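Local coordinates for protein polyhedrin (Antheraea mylitta cypovirus 4, PDB 5A9C) that builds the crystalline occlusion bodies (polyhedra) of an insect cypovirus, which probably enclose and protect its virus particles, at residues M38-Y51 against E73-N87. Residues are numbered along the deposited sequence; the frame is centred on the assembly and turned at random.
Sequences MRVVVFAQYPSGRY and EGSGRYPMGVIVSFN. Residues 74, 75, 76 of segment 73-87 come from a tag, linker or insertion.
F43 and I83 face each other in the middle of an antiparallel ladder, in which strands 38-45 and 81-87 form the centre of the six-stranded sheet of the polyhedrin fold. Their mutual backbone bonds, like those of V41 with S85, alternate with non-hydrogen-bonded pairs such as V42 with V84; F43 N to I83 O measures 2.8 Å and is almost straight at 177°.

Beta-branched V40, V42, V82, V84 and I83 favour the extended backbone of such a ladder. On one face the four valines pack together with the smaller A44 and the ring of F86; V42 CG1, anti to its own backbone N (chi1 -179°), reaches V82 CG1 at 3.8 Å. On the other, F43 turns its ring edge to S85 CB, and helix 185-195 lies over F43 through V188.

R39, S85 and N87, on that second face, are buried but paired. N87 ND2 donates to R39 O at 3.0 Å from above the carbonyl plane, and to S85 OG at 2.8 Å; both acceptors lie near the amide plane, so the two bonds hold the amide's rotation. S85 OG is also hydrogen-bonded to A198 O. N87 OD1 is taken by S133 and A198, while R39 NH2 forms a salt bridge with D55 on the neighbouring strand 51-58.

Beyond the strands, Y46 and S48 of the Y46-G49 type I turn meet E73, which opens a second type I turn completed by the inserted G74, S75 and G76. E73 CB sits over the Y46 ring face in a CH-pi contact, 3.7 Å from the centroid, and the chain, extended beyond CG, slides past the ring with its carboxylate 19° from parallel. P79 CD adds to the packing at Y46 CE1. S48, small and hydroxylic, accepts from R50 N in an ST turn, and its OG donates to the syn lone pair of E73 OE2 at 2.6 Å.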
ATOM      1  N   MET A  38      12.976   9.716  -7.045  1.00 23.87           N
ATOM      2  CA  MET A  38      12.348   9.926  -8.339  1.00 16.87           C
ATOM      3  C   MET A  38      11.020  10.629  -8.104  1.00 18.20           C
ATOM      4  O   MET A  38      10.518  10.661  -6.979  1.00 17.30           O
ATOM      5  CB  MET A  38      12.133   8.594  -9.063  1.00 18.06           C
ATOM      6  CG  MET A  38      13.407   7.981  -9.626  1.00 16.87           C
ATOM      7  SD  MET A  38      13.180   6.271 -10.151  1.00 21.80           S
ATOM      8  CE  MET A  38      12.991   5.475  -8.558  1.00 26.13           C
ATOM      9  N   ARG A  39      10.453  11.207  -9.155  1.00 17.73           N
ATOM     10  CA  ARG A  39       9.200  11.925  -9.003  1.00 16.76           C
ATOM     11  C   ARG A  39       8.292  11.698 -10.192  1.00 13.94           C
ATOM     12  O   ARG A  39       8.641  12.021 -11.329  1.00 16.43           O
ATOM     13  CB  ARG A  39       9.452  13.422  -8.805  1.00 18.77           C
ATOM     14  CG  ARG A  39       8.232  14.187  -8.313  1.00 17.73           C
ATOM     15  CD  ARG A  39       8.622  15.575  -7.847  1.00 19.55           C
ATOM     16  NE  ARG A  39       7.533  16.246  -7.145  1.00 18.56           N
ATOM     17  CZ  ARG A  39       7.689  17.347  -6.417  1.00 22.69           C
ATOM     18  NH1 ARG A  39       8.891  17.895  -6.291  1.00 22.03           N
ATOM     19  NH2 ARG A  39       6.647  17.896  -5.809  1.00 22.99           N
ATOM     20  N   VAL A  40       7.124  11.129  -9.922  1.00 15.81           N
ATOM     21  CA  VAL A  40       6.124  10.914 -10.955  1.00 17.08           C
ATOM     22  C   VAL A  40       4.866  11.667 -10.568  1.00 17.92           C
ATOM     23  O   VAL A  40       4.406  11.579  -9.429  1.00 18.46           O
ATOM     24  CB  VAL A  40       5.806   9.419 -11.135  1.00 12.13           C
ATOM     25  CG1 VAL A  40       4.622   9.234 -12.076  1.00 18.58           C
ATOM     26  CG2 VAL A  40       7.020   8.687 -11.671  1.00 13.43           C
ATOM     27  N   VAL A  41       4.326  12.428 -11.510  1.00 15.79           N
ATOM     28  CA  VAL A  41       3.116  13.186 -11.254  1.00 15.52           C
ATOM     29  C   VAL A  41       2.069  12.905 -12.317  1.00 11.99           C
ATOM     30  O   VAL A  41       2.360  12.928 -13.516  1.00 16.39           O
ATOM     31  CB  VAL A  41       3.392  14.697 -11.206  1.00 18.17           C
ATOM     32  CG1 VAL A  41       2.124  15.451 -10.822  1.00 15.27           C
ATOM     33  CG2 VAL A  41       4.524  15.001 -10.224  1.00 13.69           C
ATOM     34  N   VAL A  42       0.850  12.634 -11.866  1.00 14.70           N
ATOM     35  CA  VAL A  42      -0.280  12.462 -12.761  1.00 15.60           C
ATOM     36  C   VAL A  42      -1.173  13.694 -12.650  1.00 17.06           C
ATOM     37  O   VAL A  42      -1.799  13.926 -11.614  1.00 19.22           O
ATOM     38  CB  VAL A  42      -1.090  11.200 -12.412  1.00 15.21           C
ATOM     39  CG1 VAL A  42      -2.251  11.023 -13.387  1.00 20.84           C
ATOM     40  CG2 VAL A  42      -0.190   9.971 -12.415  1.00 15.92           C
ATOM     41  N   PHE A  43      -1.210  14.493 -13.712  1.00 17.31           N
ATOM     42  CA  PHE A  43      -2.020  15.706 -13.736  1.00 15.27           C
ATOM     43  C   PHE A  43      -3.347  15.418 -14.416  1.00 20.32           C
ATOM     44  O   PHE A  43      -3.375  15.147 -15.612  1.00 18.33           O
ATOM     45  CB  PHE A  43      -1.318  16.809 -14.536  1.00 18.46           C
ATOM     46  CG  PHE A  43      -0.045  17.308 -13.923  1.00 19.55           C
ATOM     47  CD1 PHE A  43      -0.071  18.269 -12.926  1.00 20.71           C
ATOM     48  CD2 PHE A  43       1.184  16.849 -14.375  1.00 18.37           C
ATOM     49  CE1 PHE A  43       1.102  18.747 -12.376  1.00 16.58           C
ATOM     50  CE2 PHE A  43       2.359  17.323 -13.829  1.00 17.06           C
ATOM     51  CZ  PHE A  43       2.319  18.278 -12.830  1.00 18.00           C
ATOM     52  N   ALA A  44      -4.441  15.487 -13.665  1.00 19.62           N
ATOM     53  CA  ALA A  44      -5.771  15.287 -14.238  1.00 24.00           C
ATOM     54  C   ALA A  44      -6.370  16.615 -14.695  1.00 19.37           C
ATOM     55  O   ALA A  44      -6.400  17.581 -13.934  1.00 18.26           O
ATOM     56  CB  ALA A  44      -6.692  14.603 -13.232  1.00 20.92           C
ATOM     57  N   GLN A  45      -6.838  16.656 -15.939  1.00 20.10           N
ATOM     58  CA  GLN A  45      -7.447  17.860 -16.500  1.00 24.27           C
ATOM     59  C   GLN A  45      -8.964  17.726 -16.580  1.00 21.70           C
ATOM     60  O   GLN A  45      -9.479  16.745 -17.115  1.00 22.59           O
ATOM     61  CB  GLN A  45      -6.892  18.137 -17.900  1.00 19.46           C
ATOM     62  CG  GLN A  45      -7.615  19.255 -18.635  1.00 19.55           C
ATOM     63  CD  GLN A  45      -7.312  19.278 -20.120  1.00 21.49           C
ATOM     64  OE1 GLN A  45      -6.913  18.269 -20.700  1.00 26.80           O
ATOM     65  NE2 GLN A  45      -7.499  20.434 -20.743  1.00 32.85           N
ATOM     66  N   TYR A  46      -9.676  18.720 -16.061  1.00 21.75           N
ATOM     67  CA  TYR A  46     -11.135  18.696 -16.062  1.00 23.09           C
ATOM     68  C   TYR A  46     -11.701  19.771 -16.981  1.00 28.83           C
ATOM     69  O   TYR A  46     -11.051  20.786 -17.228  1.00 25.61           O
ATOM     70  CB  TYR A  46     -11.676  18.861 -14.638  1.00 21.25           C
ATOM     71  CG  TYR A  46     -11.151  17.816 -13.683  1.00 19.57           C
ATOM     72  CD1 TYR A  46     -11.761  16.573 -13.580  1.00 22.29           C
ATOM     73  CD2 TYR A  46     -10.036  18.065 -12.897  1.00 21.11           C
ATOM     74  CE1 TYR A  46     -11.280  15.613 -12.716  1.00 21.38           C
ATOM     75  CE2 TYR A  46      -9.548  17.111 -12.030  1.00 24.69           C
ATOM     76  CZ  TYR A  46     -10.172  15.885 -11.945  1.00 23.54           C
ATOM     77  OH  TYR A  46      -9.687  14.929 -11.082  1.00 20.86           O
ATOM     78  N   PRO A  47     -12.918  19.540 -17.497  1.00 30.75           N
ATOM     79  CA  PRO A  47     -13.614  20.477 -18.388  1.00 33.90           C
ATOM     80  C   PRO A  47     -13.731  21.867 -17.768  1.00 25.88           C
ATOM     81  O   PRO A  47     -13.781  22.864 -18.487  1.00 29.21           O
ATOM     82  CB  PRO A  47     -15.003  19.850 -18.528  1.00 34.35           C
ATOM     83  CG  PRO A  47     -14.778  18.394 -18.310  1.00 31.17           C
ATOM     84  CD  PRO A  47     -13.691  18.304 -17.280  1.00 29.81           C
ATOM     85  N   SER A  48     -13.777  21.918 -16.442  1.00 25.79           N
ATOM     86  CA  SER A  48     -13.892  23.177 -15.718  1.00 35.91           C
ATOM     87  C   SER A  48     -12.677  24.072 -15.942  1.00 35.91           C
ATOM     88  O   SER A  48     -12.738  25.282 -15.726  1.00 35.13           O
ATOM     89  CB  SER A  48     -14.053  22.907 -14.223  1.00 27.85           C
ATOM     90  OG  SER A  48     -12.938  22.184 -13.724  1.00 28.96           O
ATOM     91  N   GLY A  49     -11.574  23.471 -16.372  1.00 27.22           N
ATOM     92  CA  GLY A  49     -10.320  24.189 -16.509  1.00 26.26           C
ATOM     93  C   GLY A  49      -9.429  23.945 -15.306  1.00 22.69           C
ATOM     94  O   GLY A  49      -8.253  24.313 -15.301  1.00 27.39           O
ATOM     95  N   ARG A  50      -9.999  23.319 -14.282  1.00 22.99           N
ATOM     96  CA  ARG A  50      -9.254  22.964 -13.081  1.00 19.17           C
ATOM     97  C   ARG A  50      -8.449  21.692 -13.318  1.00 18.87           C
ATOM     98  O   ARG A  50      -8.736  20.927 -14.236  1.00 20.63           O
ATOM     99  CB  ARG A  50     -10.207  22.755 -11.903  1.00 27.55           C
ATOM    100  CG  ARG A  50     -11.126  23.932 -11.632  1.00 29.92           C
ATOM    101  CD  ARG A  50     -11.956  23.704 -10.380  1.00 32.47           C
ATOM    102  NE  ARG A  50     -11.888  24.855  -9.486  1.00 61.75           N
ATOM    103  CZ  ARG A  50     -11.031  24.967  -8.478  1.00 62.07           C
ATOM    104  NH1 ARG A  50     -10.167  23.992  -8.225  1.00 53.61           N
ATOM    105  NH2 ARG A  50     -11.038  26.056  -7.720  1.00 54.02           N
ATOM    106  N   TYR A  51      -7.437  21.482 -12.481  1.00 21.67           N
ATOM    107  CA  TYR A  51      -6.601  20.288 -12.538  1.00 22.90           C
ATOM    108  C   TYR A  51      -6.465  19.685 -11.149  1.00 21.40           C
ATOM    109  O   TYR A  51      -6.585  20.384 -10.142  1.00 19.72           O
ATOM    110  CB  TYR A  51      -5.197  20.629 -13.050  1.00 21.14           C
ATOM    111  CG  TYR A  51      -5.082  20.871 -14.541  1.00 18.33           C
ATOM    112  CD1 TYR A  51      -5.564  22.042 -15.116  1.00 16.80           C
ATOM    113  CD2 TYR A  51      -4.468  19.937 -15.369  1.00 21.59           C
ATOM    114  CE1 TYR A  51      -5.450  22.269 -16.477  1.00 24.04           C
ATOM    115  CE2 TYR A  51      -4.346  20.159 -16.734  1.00 17.84           C
ATOM    116  CZ  TYR A  51      -4.841  21.323 -17.281  1.00 21.87           C
ATOM    117  OH  TYR A  51      -4.725  21.545 -18.635  1.00 20.91           O
ATOM    118  N   GLU A  73     -13.438  15.083 -10.001  1.00 32.51           N
ATOM    119  CA  GLU A  73     -13.287  16.440  -9.492  1.00 31.50           C
ATOM    120  C   GLU A  73     -14.249  16.648  -8.323  1.00 38.15           C
ATOM    121  O   GLU A  73     -15.202  15.889  -8.155  1.00 36.47           O
ATOM    122  CB  GLU A  73     -13.586  17.442 -10.610  1.00 30.94           C
ATOM    123  CG  GLU A  73     -13.481  18.900 -10.209  1.00 37.76           C
ATOM    124  CD  GLU A  73     -13.699  19.838 -11.380  1.00 29.48           C
ATOM    125  OE1 GLU A  73     -14.730  19.699 -12.074  1.00 42.87           O
ATOM    126  OE2 GLU A  73     -12.841  20.713 -11.609  1.00 35.19           O
ATOM    127  N   GLY A  74     -13.997  17.673  -7.515  1.00 46.55           N
ATOM    128  CA  GLY A  74     -14.868  17.983  -6.396  1.00 41.82           C
ATOM    129  C   GLY A  74     -16.323  18.089  -6.815  1.00 46.68           C
ATOM    130  O   GLY A  74     -17.219  17.618  -6.113  1.00 52.96           O
ATOM    131  N   SER A  75     -16.557  18.707  -7.968  1.00 61.89           N
ATOM    132  CA  SER A  75     -17.906  18.856  -8.500  1.00 44.49           C
ATOM    133  C   SER A  75     -18.507  17.494  -8.822  1.00 38.79           C
ATOM    134  O   SER A  75     -19.726  17.331  -8.845  1.00 45.89           O
ATOM    135  CB  SER A  75     -17.894  19.724  -9.759  1.00 41.75           C
ATOM    136  OG  SER A  75     -17.316  19.029 -10.851  1.00 50.42           O
ATOM    137  N   GLY A  76     -17.640  16.517  -9.069  1.00 59.32           N
ATOM    138  CA  GLY A  76     -18.075  15.176  -9.405  1.00 31.75           C
ATOM    139  C   GLY A  76     -17.845  14.848 -10.866  1.00 42.85           C
ATOM    140  O   GLY A  76     -18.313  13.826 -11.365  1.00 40.85           O
ATOM    141  N   ARG A  77     -17.123  15.721 -11.560  1.00 50.38           N
ATOM    142  CA  ARG A  77     -16.843  15.512 -12.976  1.00 47.14           C
ATOM    143  C   ARG A  77     -15.626  14.623 -13.189  1.00 24.82           C
ATOM    144  O   ARG A  77     -14.679  14.640 -12.402  1.00 28.46           O
ATOM    145  CB  ARG A  77     -16.633  16.845 -13.698  1.00 43.75           C
ATOM    146  CG  ARG A  77     -17.899  17.643 -13.941  1.00 62.34           C
ATOM    147  CD  ARG A  77     -17.670  18.669 -15.037  1.00 76.86           C
ATOM    148  NE  ARG A  77     -18.757  19.635 -15.133  1.00 77.74           N
ATOM    149  CZ  ARG A  77     -18.593  20.899 -15.511  1.00 76.48           C
ATOM    150  NH1 ARG A  77     -17.383  21.343 -15.822  1.00 39.01           N
ATOM    151  NH2 ARG A  77     -19.633  21.718 -15.573  1.00 98.26           N
ATOM    152  N   TYR A  78     -15.660  13.853 -14.272  1.00 30.92           N
ATOM    153  CA  TYR A  78     -14.542  13.006 -14.653  1.00 31.95           C
ATOM    154  C   TYR A  78     -13.572  13.784 -15.543  1.00 15.81           C
ATOM    155  O   TYR A  78     -13.987  14.653 -16.307  1.00 22.99           O
ATOM    156  CB  TYR A  78     -15.048  11.751 -15.374  1.00 31.14           C
ATOM    157  CG  TYR A  78     -13.981  10.701 -15.578  1.00 43.57           C
ATOM    158  CD1 TYR A  78     -13.719   9.749 -14.599  1.00 48.87           C
ATOM    159  CD2 TYR A  78     -13.226  10.670 -16.742  1.00 35.28           C
ATOM    160  CE1 TYR A  78     -12.736   8.791 -14.779  1.00 31.62           C
ATOM    161  CE2 TYR A  78     -12.241   9.721 -16.928  1.00 28.16           C
ATOM    162  CZ  TYR A  78     -12.002   8.783 -15.945  1.00 35.37           C
ATOM    163  OH  TYR A  78     -11.024   7.836 -16.134  1.00 52.61           O
ATOM    164  N   PRO A  79     -12.269  13.477 -15.442  1.00 23.43           N
ATOM    165  CA  PRO A  79     -11.237  14.178 -16.220  1.00 18.89           C
ATOM    166  C   PRO A  79     -11.263  13.877 -17.722  1.00 21.16           C
ATOM    167  O   PRO A  79     -11.627  12.777 -18.139  1.00 21.25           O
ATOM    168  CB  PRO A  79      -9.928  13.667 -15.604  1.00 20.62           C
ATOM    169  CG  PRO A  79     -10.282  12.351 -15.001  1.00 27.35           C
ATOM    170  CD  PRO A  79     -11.684  12.509 -14.498  1.00 24.68           C
ATOM    171  N   MET A  80     -10.881  14.868 -18.521  1.00 15.85           N
ATOM    172  CA  MET A  80     -10.743  14.711 -19.967  1.00 23.08           C
ATOM    173  C   MET A  80      -9.551  13.823 -20.301  1.00 16.58           C
ATOM    174  O   MET A  80      -9.513  13.172 -21.347  1.00 20.92           O
ATOM    175  CB  MET A  80     -10.532  16.078 -20.622  1.00 23.88           C
ATOM    176  CG  MET A  80     -11.678  17.055 -20.424  1.00 33.76           C
ATOM    177  SD  MET A  80     -11.143  18.769 -20.599  1.00 38.02           S
ATOM    178  CE  MET A  80     -10.322  18.712 -22.191  1.00 41.51           C
ATOM    179  N   GLY A  81      -8.571  13.811 -19.408  1.00 16.81           N
ATOM    180  CA  GLY A  81      -7.336  13.097 -19.650  1.00 21.96           C
ATOM    181  C   GLY A  81      -6.331  13.411 -18.568  1.00 21.02           C
ATOM    182  O   GLY A  81      -6.621  14.187 -17.654  1.00 16.82           O
ATOM    183  N   VAL A  82      -5.153  12.804 -18.666  1.00 17.72           N
ATOM    184  CA  VAL A  82      -4.077  13.062 -17.718  1.00 12.26           C
ATOM    185  C   VAL A  82      -2.758  13.333 -18.422  1.00 18.27           C
ATOM    186  O   VAL A  82      -2.498  12.818 -19.508  1.00 18.70           O
ATOM    187  CB  VAL A  82      -3.866  11.884 -16.733  1.00 16.76           C
ATOM    188  CG1 VAL A  82      -5.048  11.762 -15.781  1.00 17.25           C
ATOM    189  CG2 VAL A  82      -3.631  10.576 -17.489  1.00 14.43           C
ATOM    190  N   ILE A  83      -1.932  14.162 -17.797  1.00 18.68           N
ATOM    191  CA  ILE A  83      -0.548  14.305 -18.208  1.00 18.60           C
ATOM    192  C   ILE A  83       0.270  13.547 -17.181  1.00 17.90           C
ATOM    193  O   ILE A  83       0.233  13.869 -15.992  1.00 20.75           O
ATOM    194  CB  ILE A  83      -0.090  15.778 -18.239  1.00 15.05           C
ATOM    195  CG1 ILE A  83      -0.898  16.583 -19.262  1.00 15.35           C
ATOM    196  CG2 ILE A  83       1.399  15.867 -18.552  1.00 13.07           C
ATOM    197  CD1 ILE A  83      -2.284  16.974 -18.792  1.00 26.13           C
ATOM    198  N   VAL A  84       0.977  12.516 -17.627  1.00 15.71           N
ATOM    199  CA  VAL A  84       1.810  11.741 -16.724  1.00 19.54           C
ATOM    200  C   VAL A  84       3.258  12.187 -16.877  1.00 15.49           C
ATOM    201  O   VAL A  84       3.841  12.081 -17.957  1.00 16.25           O
ATOM    202  CB  VAL A  84       1.681  10.224 -16.969  1.00 17.47           C
ATOM    203  CG1 VAL A  84       2.503   9.456 -15.943  1.00 13.98           C
ATOM    204  CG2 VAL A  84       0.225   9.799 -16.892  1.00 17.60           C
ATOM    205  N   SER A  85       3.818  12.703 -15.790  1.00 17.56           N
ATOM    206  CA  SER A  85       5.165  13.256 -15.788  1.00 18.21           C
ATOM    207  C   SER A  85       6.130  12.318 -15.070  1.00 13.42           C
ATOM    208  O   SER A  85       5.963  12.044 -13.884  1.00 18.43           O
ATOM    209  CB  SER A  85       5.158  14.625 -15.105  1.00 18.72           C
ATOM    210  OG  SER A  85       6.464  15.169 -15.011  1.00 16.68           O
ATOM    211  N   PHE A  86       7.132  11.823 -15.796  1.00 13.26           N
ATOM    212  CA  PHE A  86       8.141  10.922 -15.235  1.00 16.53           C
ATOM    213  C   PHE A  86       9.449  11.681 -15.025  1.00 15.63           C
ATOM    214  O   PHE A  86       9.970  12.283 -15.960  1.00 15.91           O
ATOM    215  CB  PHE A  86       8.425   9.764 -16.199  1.00 13.58           C
ATOM    216  CG  PHE A  86       7.276   8.811 -16.388  1.00 15.28           C
ATOM    217  CD1 PHE A  86       6.306   9.052 -17.347  1.00 16.88           C
ATOM    218  CD2 PHE A  86       7.197   7.645 -15.641  1.00 17.83           C
ATOM    219  CE1 PHE A  86       5.257   8.163 -17.536  1.00 17.74           C
ATOM    220  CE2 PHE A  86       6.156   6.751 -15.824  1.00 14.88           C
ATOM    221  CZ  PHE A  86       5.183   7.009 -16.775  1.00 15.44           C
ATOM    222  N   ASN A  87       9.998  11.639 -13.815  1.00 15.64           N
ATOM    223  CA  ASN A  87      11.225  12.383 -13.542  1.00 21.88           C
ATOM    224  C   ASN A  87      12.220  11.628 -12.664  1.00 16.06           C
ATOM    225  O   ASN A  87      11.849  11.050 -11.640  1.00 15.08           O
ATOM    226  CB  ASN A  87      10.901  13.746 -12.918  1.00 16.89           C
ATOM    227  CG  ASN A  87       9.828  14.500 -13.687  1.00 14.13           C
ATOM    228  OD1 ASN A  87      10.126  15.318 -14.559  1.00 17.28           O
ATOM    229  ND2 ASN A  87       8.571  14.222 -13.370  1.00 11.88           N
TER